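Local coordinates for aerobactin synthase IucA (Klebsiella pneumoniae subsp. pneumoniae, PDB 5JM8), which probably uses ATP to join citrate to an acetylated hydroxylysine, an early condensation in the assembly of the siderophore aerobactin, at residues Pro225-Gln230 against Ile277-Val283; Thr291-Lys295 against Ile340-Phe346; Pro175-Leu179 against Gly256-Pro261. One frame throughout, in Å; residues are numbered along the deposited sequence.

Interaction 1. Residues Pro225-Gln230 against Ile277-Val283. With ATP (adenosine-5'-triphosphate), chain I.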
loop_
_atom_site.group_PDB
_atom_site.type_symbol
_atom_site.label_atom_id
_atom_site.label_comp_id
_atom_site.label_asym_id
_atom_site.label_seq_id
_atom_site.Cartn_x
_atom_site.Cartn_y
_atom_site.Cartn_z
ATOM N N PRO A 225 -7.977 1.083 -29.177
ATOM C CA PRO A 225 -8.918 0.786 -28.091
ATOM C C PRO A 225 -10.359 1.172 -28.410
ATOM O O PRO A 225 -10.593 2.160 -29.106
ATOM C CB PRO A 225 -8.383 1.629 -26.935
ATOM C CG PRO A 225 -7.781 2.813 -27.606
ATOM C CD PRO A 225 -7.205 2.309 -28.905
ATOM N N LEU A 226 -11.306 0.391 -27.897
ATOM C CA LEU A 226 -12.730 0.648 -28.101
ATOM C C LEU A 226 -13.547 0.431 -26.832
ATOM O O LEU A 226 -13.157 -0.333 -25.950
ATOM C CB LEU A 226 -13.288 -0.254 -29.206
ATOM C CG LEU A 226 -13.068 0.184 -30.656
ATOM C CD1 LEU A 226 -11.758 -0.348 -31.190
ATOM C CD2 LEU A 226 -14.227 -0.269 -31.524
ATOM N N HIS A 227 -14.688 1.109 -26.759
ATOM C CA HIS A 227 -15.665 0.871 -25.707
ATOM C C HIS A 227 -16.368 -0.448 -26.023
ATOM O O HIS A 227 -16.815 -0.644 -27.155
ATOM C CB HIS A 227 -16.663 2.031 -25.626
ATOM C CG HIS A 227 -17.594 1.961 -24.455
ATOM N ND1 HIS A 227 -18.497 0.937 -24.280
ATOM C CD2 HIS A 227 -17.771 2.801 -23.407
ATOM C CE1 HIS A 227 -19.186 1.141 -23.170
ATOM N NE2 HIS A 227 -18.764 2.266 -22.621
ATOM N N PRO A 228 -16.456 -1.366 -25.039
ATOM C CA PRO A 228 -17.001 -2.701 -25.323
ATOM C C PRO A 228 -18.371 -2.687 -25.998
ATOM O O PRO A 228 -18.659 -3.567 -26.803
ATOM C CB PRO A 228 -17.098 -3.338 -23.934
ATOM C CG PRO A 228 -16.053 -2.662 -23.141
ATOM C CD PRO A 228 -16.025 -1.245 -23.634
ATOM N N TRP A 229 -19.198 -1.697 -25.675
ATOM C CA TRP A 229 -20.527 -1.591 -26.267
ATOM C C TRP A 229 -20.472 -0.970 -27.666
ATOM O O TRP A 229 -21.136 -1.452 -28.582
ATOM C CB TRP A 229 -21.449 -0.774 -25.361
ATOM C CG TRP A 229 -22.885 -0.813 -25.792
ATOM C CD1 TRP A 229 -23.795 -1.792 -25.520
ATOM C CD2 TRP A 229 -23.575 0.171 -26.573
ATOM N NE1 TRP A 229 -25.009 -1.481 -26.084
ATOM C CE2 TRP A 229 -24.901 -0.281 -26.736
ATOM C CE3 TRP A 229 -23.202 1.389 -27.149
ATOM C CZ2 TRP A 229 -25.854 0.443 -27.452
ATOM C CZ3 TRP A 229 -24.151 2.105 -27.860
ATOM C CH2 TRP A 229 -25.460 1.630 -28.004
ATOM N N GLN A 230 -19.691 0.094 -27.831
ATOM C CA GLN A 230 -19.515 0.709 -29.147
ATOM C C GLN A 230 -18.856 -0.247 -30.120
ATOM O O GLN A 230 -19.265 -0.350 -31.275
ATOM C CB GLN A 230 -18.667 1.976 -29.056
ATOM C CG GLN A 230 -19.424 3.205 -28.622
ATOM C CD GLN A 230 -20.424 3.678 -29.658
ATOM O OE1 GLN A 230 -21.623 3.738 -29.393
ATOM N NE2 GLN A 230 -19.933 4.029 -30.841
ATOM N N ILE A 277 -9.729 7.828 -21.039
ATOM C CA ILE A 277 -10.237 7.781 -22.402
ATOM C C ILE A 277 -11.722 8.146 -22.437
ATOM O O ILE A 277 -12.515 7.680 -21.618
ATOM C CB ILE A 277 -9.989 6.393 -23.031
ATOM C CG1 ILE A 277 -10.330 6.409 -24.523
ATOM C CG2 ILE A 277 -10.764 5.312 -22.285
ATOM C CD1 ILE A 277 -9.635 5.322 -25.309
ATOM N N LYS A 278 -12.069 9.015 -23.383
ATOM C CA LYS A 278 -13.430 9.512 -23.546
ATOM C C LYS A 278 -13.965 9.117 -24.916
ATOM O O LYS A 278 -13.578 9.696 -25.930
ATOM C CB LYS A 278 -13.460 11.030 -23.376
ATOM C CG LYS A 278 -14.820 11.666 -23.589
ATOM C CD LYS A 278 -14.772 13.154 -23.275
ATOM C CE LYS A 278 -16.105 13.830 -23.532
ATOM N NZ LYS A 278 -16.086 15.256 -23.113
ATOM N N PHE A 279 -14.859 8.132 -24.936
ATOM C CA PHE A 279 -15.331 7.543 -26.184
ATOM C C PHE A 279 -16.531 8.266 -26.777
ATOM O O PHE A 279 -17.347 8.845 -26.059
ATOM C CB PHE A 279 -15.710 6.075 -25.973
ATOM C CG PHE A 279 -14.543 5.170 -25.708
ATOM C CD1 PHE A 279 -13.680 4.809 -26.729
ATOM C CD2 PHE A 279 -14.323 4.661 -24.440
ATOM C CE1 PHE A 279 -12.613 3.970 -26.485
ATOM C CE2 PHE A 279 -13.258 3.818 -24.193
ATOM C CZ PHE A 279 -12.404 3.472 -25.215
ATOM N N SER A 280 -16.623 8.217 -28.102
ATOM C CA SER A 280 -17.851 8.557 -28.801
ATOM C C SER A 280 -18.836 7.425 -28.543
ATOM O O SER A 280 -18.670 6.327 -29.070
ATOM C CB SER A 280 -17.595 8.739 -30.300
ATOM O OG SER A 280 -18.767 9.149 -30.978
ATOM N N LEU A 281 -19.844 7.691 -27.716
ATOM C CA LEU A 281 -20.765 6.653 -27.258
ATOM C C LEU A 281 -22.198 6.961 -27.687
ATOM O O LEU A 281 -22.791 7.939 -27.241
ATOM C CB LEU A 281 -20.677 6.520 -25.732
ATOM C CG LEU A 281 -21.502 5.426 -25.046
ATOM C CD1 LEU A 281 -21.096 4.048 -25.530
ATOM C CD2 LEU A 281 -21.356 5.521 -23.534
ATOM N N SER A 282 -22.752 6.121 -28.555
ATOM C CA SER A 282 -24.087 6.351 -29.093
ATOM C C SER A 282 -25.175 6.050 -28.063
ATOM O O SER A 282 -25.925 5.083 -28.198
ATOM C CB SER A 282 -24.302 5.505 -30.349
ATOM O OG SER A 282 -23.352 5.836 -31.347
ATOM N N VAL A 283 -25.256 6.894 -27.039
ATOM C CA VAL A 283 -26.237 6.737 -25.969
ATOM C C VAL A 283 -26.780 8.105 -25.556
ATOM O O VAL A 283 -26.042 9.090 -25.536
ATOM C CB VAL A 283 -25.624 6.027 -24.741
ATOM C CG1 VAL A 283 -26.665 5.835 -23.647
ATOM C CG2 VAL A 283 -25.043 4.687 -25.139
HETATM P PG ATP I . -16.659 14.310 -19.514
HETATM O O1G ATP I . -16.183 12.885 -19.386
HETATM O O2G ATP I . -16.534 15.106 -18.237
HETATM O O3G ATP I . -16.114 15.032 -20.722
HETATM P PB ATP I . -19.190 14.950 -20.794
HETATM O O1B ATP I . -20.285 14.002 -21.213
HETATM O O2B ATP I . -18.338 15.617 -21.851
HETATM O O3B ATP I . -18.262 14.187 -19.707
HETATM P PA ATP I . -21.145 16.955 -20.194
HETATM O O1A ATP I . -21.299 17.010 -21.693
HETATM O O2A ATP I . -21.049 18.237 -19.404
HETATM O O3A ATP I . -19.834 16.086 -19.846
HETATM O "O5'" ATP I . -22.328 16.083 -19.544
HETATM C "C5'" ATP I . -22.322 15.906 -18.132
HETATM C "C4'" ATP I . -22.929 14.571 -17.726
HETATM O "O4'" ATP I . -22.940 14.505 -16.298
HETATM C "C3'" ATP I . -24.363 14.391 -18.201
HETATM O "O3'" ATP I . -24.498 13.120 -18.851
HETATM C "C2'" ATP I . -25.222 14.464 -16.953
HETATM O "O2'" ATP I . -26.243 13.468 -16.950
HETATM C "C1'" ATP I . -24.254 14.233 -15.806
HETATM N N9 ATP I . -24.537 15.123 -14.657
HETATM C C8 ATP I . -24.837 14.685 -13.423
HETATM N N7 ATP I . -25.047 15.728 -12.581
HETATM C C5 ATP I . -24.877 16.858 -13.289
HETATM C C6 ATP I . -24.949 18.305 -13.004
HETATM N N6 ATP I . -25.255 18.725 -11.754
HETATM N N1 ATP I . -24.704 19.162 -14.022
HETATM C C2 ATP I . -24.400 18.731 -15.262
HETATM N N3 ATP I . -24.319 17.428 -15.584
HETATM C C4 ATP I . -24.543 16.458 -14.661
#

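Interaction 2. Residues Thr291-Lys295 against Ile340-Phe346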
loop_
_atom_site.group_PDB
_atom_site.type_symbol
_atom_site.label_atom_id
_atom_site.label_comp_id
_atom_site.label_asym_id
_atom_site.label_seq_id
_atom_site.Cartn_x
_atom_site.Cartn_y
_atom_site.Cartn_z
ATOM N N THR A 291 -22.145 10.911 -28.706
ATOM C CA THR A 291 -21.128 10.694 -29.721
ATOM C C THR A 291 -20.228 11.918 -29.794
ATOM O O THR A 291 -20.652 13.026 -29.469
ATOM C CB THR A 291 -21.744 10.433 -31.102
ATOM O OG1 THR A 291 -22.753 11.416 -31.364
ATOM C CG2 THR A 291 -22.367 9.045 -31.162
ATOM N N LEU A 292 -18.984 11.709 -30.211
ATOM C CA LEU A 292 -18.044 12.803 -30.414
ATOM C C LEU A 292 -17.964 13.164 -31.887
ATOM O O LEU A 292 -18.352 12.379 -32.752
ATOM C CB LEU A 292 -16.653 12.428 -29.905
ATOM C CG LEU A 292 -16.492 12.239 -28.399
ATOM C CD1 LEU A 292 -15.106 11.695 -28.093
ATOM C CD2 LEU A 292 -16.735 13.550 -27.668
ATOM N N SER A 293 -17.456 14.360 -32.160
ATOM C CA SER A 293 -17.180 14.785 -33.522
ATOM C C SER A 293 -15.733 15.244 -33.614
ATOM O O SER A 293 -15.126 15.611 -32.606
ATOM C CB SER A 293 -18.131 15.904 -33.945
ATOM O OG SER A 293 -17.965 17.048 -33.127
ATOM N N VAL A 294 -15.181 15.206 -34.822
ATOM C CA VAL A 294 -13.832 15.702 -35.065
ATOM C C VAL A 294 -13.725 17.132 -34.560
ATOM O O VAL A 294 -12.716 17.538 -33.996
ATOM C CB VAL A 294 -13.474 15.650 -36.560
ATOM C CG1 VAL A 294 -12.143 16.343 -36.820
ATOM C CG2 VAL A 294 -13.433 14.211 -37.042
ATOM N N LYS A 295 -14.796 17.882 -34.784
ATOM C CA LYS A 295 -14.945 19.244 -34.298
ATOM C C LYS A 295 -14.621 19.383 -32.809
ATOM O O LYS A 295 -13.735 20.145 -32.424
ATOM C CB LYS A 295 -16.377 19.695 -34.572
ATOM C CG LYS A 295 -16.719 21.120 -34.208
ATOM C CD LYS A 295 -18.183 21.365 -34.550
ATOM C CE LYS A 295 -18.615 22.793 -34.297
ATOM N NZ LYS A 295 -18.006 23.705 -35.290
ATOM N N ILE A 340 -13.596 9.535 -41.830
ATOM C CA ILE A 340 -13.608 9.403 -40.378
ATOM C C ILE A 340 -14.999 9.028 -39.881
ATOM O O ILE A 340 -15.968 9.753 -40.112
ATOM C CB ILE A 340 -13.161 10.710 -39.686
ATOM C CG1 ILE A 340 -11.712 11.037 -40.053
ATOM C CG2 ILE A 340 -13.305 10.591 -38.164
ATOM C CD1 ILE A 340 -11.234 12.394 -39.563
ATOM N N MET A 341 -15.084 7.893 -39.196
ATOM C CA MET A 341 -16.342 7.436 -38.620
ATOM C C MET A 341 -16.452 7.932 -37.179
ATOM O O MET A 341 -15.799 7.406 -36.277
ATOM C CB MET A 341 -16.435 5.913 -38.685
ATOM C CG MET A 341 -16.170 5.334 -40.073
ATOM S SD MET A 341 -17.201 6.031 -41.377
ATOM C CE MET A 341 -18.842 5.624 -40.787
ATOM N N GLN A 342 -17.288 8.946 -36.972
ATOM C CA GLN A 342 -17.370 9.636 -35.688
ATOM C C GLN A 342 -17.795 8.727 -34.542
ATOM O O GLN A 342 -17.511 9.012 -33.379
ATOM C CB GLN A 342 -18.341 10.813 -35.788
ATOM C CG GLN A 342 -17.779 12.012 -36.531
ATOM C CD GLN A 342 -18.672 13.231 -36.426
ATOM O OE1 GLN A 342 -19.798 13.149 -35.933
ATOM N NE2 GLN A 342 -18.171 14.373 -36.880
ATOM N N GLU A 343 -18.473 7.634 -34.870
ATOM C CA GLU A 343 -18.939 6.700 -33.855
ATOM C C GLU A 343 -17.792 5.864 -33.284
ATOM O O GLU A 343 -17.974 5.147 -32.300
ATOM C CB GLU A 343 -20.022 5.788 -34.437
ATOM C CG GLU A 343 -21.272 6.530 -34.895
ATOM C CD GLU A 343 -22.436 5.601 -35.191
ATOM O OE1 GLU A 343 -22.188 4.408 -35.470
ATOM O OE2 GLU A 343 -23.598 6.060 -35.139
ATOM N N SER A 344 -16.614 5.968 -33.898
ATOM C CA SER A 344 -15.431 5.234 -33.447
ATOM C C SER A 344 -14.465 6.125 -32.669
ATOM O O SER A 344 -13.508 5.638 -32.066
ATOM C CB SER A 344 -14.699 4.620 -34.642
ATOM O OG SER A 344 -14.142 5.626 -35.469
ATOM N N LEU A 345 -14.719 7.430 -32.685
ATOM C CA LEU A 345 -13.816 8.401 -32.075
ATOM C C LEU A 345 -13.645 8.213 -30.574
ATOM O O LEU A 345 -14.565 7.792 -29.874
ATOM C CB LEU A 345 -14.316 9.824 -32.328
ATOM C CG LEU A 345 -14.254 10.354 -33.759
ATOM C CD1 LEU A 345 -15.006 11.670 -33.851
ATOM C CD2 LEU A 345 -12.817 10.528 -34.217
ATOM N N PHE A 346 -12.445 8.526 -30.099
ATOM C CA PHE A 346 -12.197 8.714 -28.679
ATOM C C PHE A 346 -11.141 9.791 -28.512
ATOM O O PHE A 346 -10.405 10.097 -29.452
ATOM C CB PHE A 346 -11.749 7.414 -28.007
ATOM C CG PHE A 346 -10.420 6.902 -28.487
ATOM C CD1 PHE A 346 -9.236 7.434 -28.002
ATOM C CD2 PHE A 346 -10.355 5.875 -29.413
ATOM C CE1 PHE A 346 -8.015 6.963 -28.445
ATOM C CE2 PHE A 346 -9.137 5.397 -29.855
ATOM C CZ PHE A 346 -7.966 5.941 -29.368
#

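Interaction 3. Residues Pro175-Leu179 against Gly256-Pro261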
loop_
_atom_site.group_PDB
_atom_site.type_symbol
_atom_site.label_atom_id
_atom_site.label_comp_id
_atom_site.label_asym_id
_atom_site.label_seq_id
_atom_site.Cartn_x
_atom_site.Cartn_y
_atom_site.Cartn_z
ATOM N N PRO A 175 -19.545 -0.521 -11.697
ATOM C CA PRO A 175 -18.930 -1.633 -12.416
ATOM C C PRO A 175 -17.544 -1.302 -12.934
ATOM O O PRO A 175 -17.082 -0.168 -12.813
ATOM C CB PRO A 175 -19.889 -1.850 -13.579
ATOM C CG PRO A 175 -20.326 -0.464 -13.913
ATOM C CD PRO A 175 -20.384 0.292 -12.597
ATOM N N HIS A 176 -16.889 -2.298 -13.515
ATOM C CA HIS A 176 -15.650 -2.073 -14.236
ATOM C C HIS A 176 -15.489 -3.145 -15.302
ATOM O O HIS A 176 -16.105 -4.209 -15.225
ATOM C CB HIS A 176 -14.456 -2.066 -13.285
ATOM C CG HIS A 176 -14.284 -3.337 -12.515
ATOM N ND1 HIS A 176 -14.868 -3.549 -11.285
ATOM C CD2 HIS A 176 -13.577 -4.456 -12.795
ATOM C CE1 HIS A 176 -14.535 -4.750 -10.845
ATOM N NE2 HIS A 176 -13.751 -5.320 -11.742
ATOM N N PHE A 177 -14.677 -2.852 -16.310
ATOM C CA PHE A 177 -14.474 -3.784 -17.409
ATOM C C PHE A 177 -13.204 -3.453 -18.182
ATOM O O PHE A 177 -12.800 -2.292 -18.244
ATOM C CB PHE A 177 -15.679 -3.761 -18.351
ATOM C CG PHE A 177 -16.037 -2.388 -18.842
ATOM C CD1 PHE A 177 -15.324 -1.800 -19.874
ATOM C CD2 PHE A 177 -17.087 -1.685 -18.275
ATOM C CE1 PHE A 177 -15.648 -0.540 -20.329
ATOM C CE2 PHE A 177 -17.417 -0.423 -18.727
ATOM C CZ PHE A 177 -16.696 0.151 -19.755
ATOM N N PRO A 178 -12.566 -4.474 -18.778
ATOM C CA PRO A 178 -11.416 -4.181 -19.633
ATOM C C PRO A 178 -11.875 -3.662 -20.992
ATOM O O PRO A 178 -13.009 -3.933 -21.387
ATOM C CB PRO A 178 -10.721 -5.535 -19.753
ATOM C CG PRO A 178 -11.834 -6.514 -19.670
ATOM C CD PRO A 178 -12.859 -5.918 -18.735
ATOM N N LEU A 179 -11.016 -2.927 -21.690
ATOM C CA LEU A 179 -11.376 -2.378 -22.992
ATOM C C LEU A 179 -11.471 -3.464 -24.050
ATOM O O LEU A 179 -10.937 -4.557 -23.882
ATOM C CB LEU A 179 -10.354 -1.332 -23.443
ATOM C CG LEU A 179 -10.236 -0.060 -22.608
ATOM C CD1 LEU A 179 -9.200 0.862 -23.228
ATOM C CD2 LEU A 179 -11.580 0.636 -22.493
ATOM N N GLY A 256 -7.060 -6.705 -20.773
ATOM C CA GLY A 256 -6.244 -5.741 -20.064
ATOM C C GLY A 256 -6.805 -5.226 -18.756
ATOM O O GLY A 256 -7.644 -5.862 -18.117
ATOM N N ALA A 257 -6.319 -4.051 -18.365
ATOM C CA ALA A 257 -6.629 -3.467 -17.068
ATOM C C ALA A 257 -8.107 -3.112 -16.948
ATOM O O ALA A 257 -8.778 -2.900 -17.955
ATOM C CB ALA A 257 -5.770 -2.233 -16.841
ATOM N N PRO A 258 -8.618 -3.049 -15.708
ATOM C CA PRO A 258 -10.023 -2.695 -15.482
ATOM C C PRO A 258 -10.278 -1.199 -15.611
ATOM O O PRO A 258 -9.481 -0.399 -15.120
ATOM C CB PRO A 258 -10.270 -3.167 -14.051
ATOM C CG PRO A 258 -8.949 -3.032 -13.391
ATOM C CD PRO A 258 -7.921 -3.349 -14.445
ATOM N N TRP A 259 -11.379 -0.834 -16.260
ATOM C CA TRP A 259 -11.752 0.566 -16.436
ATOM C C TRP A 259 -13.083 0.864 -15.763
ATOM O O TRP A 259 -13.991 0.036 -15.777
ATOM C CB TRP A 259 -11.826 0.912 -17.918
ATOM C CG TRP A 259 -10.491 0.967 -18.561
ATOM C CD1 TRP A 259 -9.748 -0.087 -19.000
ATOM C CD2 TRP A 259 -9.726 2.143 -18.839
ATOM N NE1 TRP A 259 -8.566 0.361 -19.538
ATOM C CE2 TRP A 259 -8.529 1.727 -19.447
ATOM C CE3 TRP A 259 -9.936 3.507 -18.625
ATOM C CZ2 TRP A 259 -7.549 2.627 -19.851
ATOM C CZ3 TRP A 259 -8.964 4.397 -19.026
ATOM C CH2 TRP A 259 -7.786 3.955 -19.632
ATOM N N LEU A 260 -13.189 2.057 -15.185
ATOM C CA LEU A 260 -14.386 2.473 -14.465
ATOM C C LEU A 260 -15.138 3.558 -15.231
ATOM O O LEU A 260 -14.577 4.621 -15.498
ATOM C CB LEU A 260 -14.019 2.999 -13.073
ATOM C CG LEU A 260 -13.742 1.996 -11.952
ATOM C CD1 LEU A 260 -12.512 1.144 -12.231
ATOM C CD2 LEU A 260 -13.589 2.745 -10.640
ATOM N N PRO A 261 -16.405 3.300 -15.601
ATOM C CA PRO A 261 -17.170 4.425 -16.149
ATOM C C PRO A 261 -17.377 5.518 -15.104
ATOM O O PRO A 261 -17.744 5.213 -13.970
ATOM C CB PRO A 261 -18.503 3.788 -16.567
ATOM C CG PRO A 261 -18.565 2.478 -15.857
ATOM C CD PRO A 261 -17.148 2.030 -15.699
HETATM O O HOH W 1 -8.476 -2.528 -20.747
#

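Interaction 1. Residues Pro225-Gln230 against Ile277-Val283
H227 meets F279 and L281 where strand 221-226 gives way to helix 228-235, with H227 at the N-cap, and packs against strand 275-284, which also reaches the ATP site. The pair H227-F279 is an offset edge-to-face arrangement: the imidazole turns its edge to the phenyl face, with the planes at 84° and the centroids 5.8 Å apart. H227 CB adds a CH-pi contact 3.9 Å from the F279 ring centroid. H227 N lies over one face of F279 and I277 CG1 of its own strand over the opposite one, both offset toward the rim. L281 CD1 stands 4.0 Å from the H227 centroid and almost exactly on the ring normal, a second CH-pi contact. The same methyl also touches W229 CE3 and lies 3.6 Å from Q230 CG, so one leucine branch serves three side chains.

Q230 supplies the polar link. Its chain bends at chi2 (-68°) to place OE1 2.8 Å from S282 N, a nearly straight bond (170°) whose donor lies well above the amide plane rather than on a lone pair; S282 OG adds a weak bond to OE1, and Q230 NE2 a weak one to E343 O. S282 is the centre of an inverse gamma turn closed by V283 N to L281 O.

In the next shell, W229 N donates to H227 ND1 at 3.1 Å, in the imidazole plane. This capping bond closes the N-terminal end of the helix and helps hold the imidazole in the rotation that suits F279 and L281. Y169 packs on H227 and W229, and E165 accepts from W229 NE1. K278 runs fully extended away from this interface, forms a salt bridge with D447 of the magnesium site, and its NZ donates a hydrogen bond to ATP O2B (2.6 Å).

Interaction 2. Residues Thr291-Lys295 against Ile340-Phe346
S293 and Q342 come closest along the backbone, their CA atoms 5.6 Å apart, where the chain entering helix 294-306 passes a corner built from two overlapping type I beta turns, M341-S344 and Q342-L345. No hydrogen bond joins the two segments, so the evidence for the contact is van der Waals packing.

The Q342 side chain reaches across S293. With chi2 at -171° it is extended beyond CG, and its amide lies alongside the serine: NE2 is 3.3 Å from S293 CB, while nearer its root Q342 CB touches L292 O at 3.4 Å. Beside it, L345 pushes one branch against the backbone, CD1 standing 3.6 Å from L292 O and also close to S293 C and V294 N. V294 completes the apolar part: CG2 meets both I340 CG2 and I340 CD1 at 3.8 Å, the two side chains crossing at about a right angle, so that one valine methyl fits against two branches of the isoleucine.

Each side is held by its own local bonds. S293 is the N-cap of helix 294-306, its OG accepting from E296 N in the first turn. On the corner, M341 O is gripped twice, by S344 N at 2.9 Å and by S344 OG at 2.6 Å, the latter in the carbonyl plane; S344 OG is also hydrogen-bonded to L333 N.

The corner connects strand 340-341 to strand 345-350, both neighbours of strand 329-334: M341 bonds L333 and F346 bonds A331 through their backbones, and L345 packs on W330. Helix 228-235 meets the turn on Y233 and L234 through E343 and S344, while L292 packs on R266, which is hydrogen-bonded to ATP.

Interaction 3. Residues Pro175-Leu179 against Gly256-Pro261
F177 and W259 form a single antiparallel, hydrogen-bonded bridge where strands 177-179 and 258-261 cross steeply, at 107°. F177 N donates to W259 O at 3.0 Å, on a lone pair in the carbonyl plane. The return bond, W259 N to F177 O at 2.8 Å, comes from 51° above the F177 carbonyl plane, a tilt in keeping with the steep crossing.

Both aromatic residues lie on the same face of the bridge. L179 drapes over the indole in a CH-pi contact, with CG 3.8 Å from the centroid of the five-membered ring and its two methyls spreading over the same side; F177 O meets the indole at its edge. W259 O lies over a face of the F177 ring, which chi1 (54°) tucks between its own backbone N and carbonyl carbon. P261 fills the hollow between P175 and F177: its CD lies 3.9 Å from F177 CE2, and its CG meets P175 CG at 3.9 Å as the two rings cross obliquely. H176 and P258 lie side by side, CD2 to CB at 3.8 Å, and H176 NE2 is hydrogen-bonded to E133 of the second subunit. P178 CB fits against G256 O. On the L179 side a water replaces direct pairing, accepting from L179 N at 2.7 Å and donating to A257 O at 2.8 Å.

Strand 177-185 is the middle of a three-stranded sheet between 221-226 and 249-255, whereas strand 258-261 pairs with 267-269 in the larger antiparallel sheet. L268 of that neighbour packs on F177, L179 and W259, while F205 and N209 of helix 198-209 close over L179 and W259.

How the interactions relate
All three contacts lie within the IucA/IucC-family portion of the chain. Interactions 1 and 2 have centres 10 Å apart and meet at S280, whose OG lies 2.7 Å from both L292 N and Q342 O, probable hydrogen bonds; strands 275-284 and 345-350 are sheet neighbours there. Interactions 1 and 3, with centres 12 Å apart, touch through P228 CD and F177 CE1 at 3.4 Å and share the small sheet of strands 221-226 and 177-185. Interactions 2 and 3 do not touch. Along the chain, the segments of 1 and 3 alternate and both contacts close before 2 opens. Interaction 1 touches both others, and with interaction 3 it joins the small sheet to the larger one that carries ATP-binding residues.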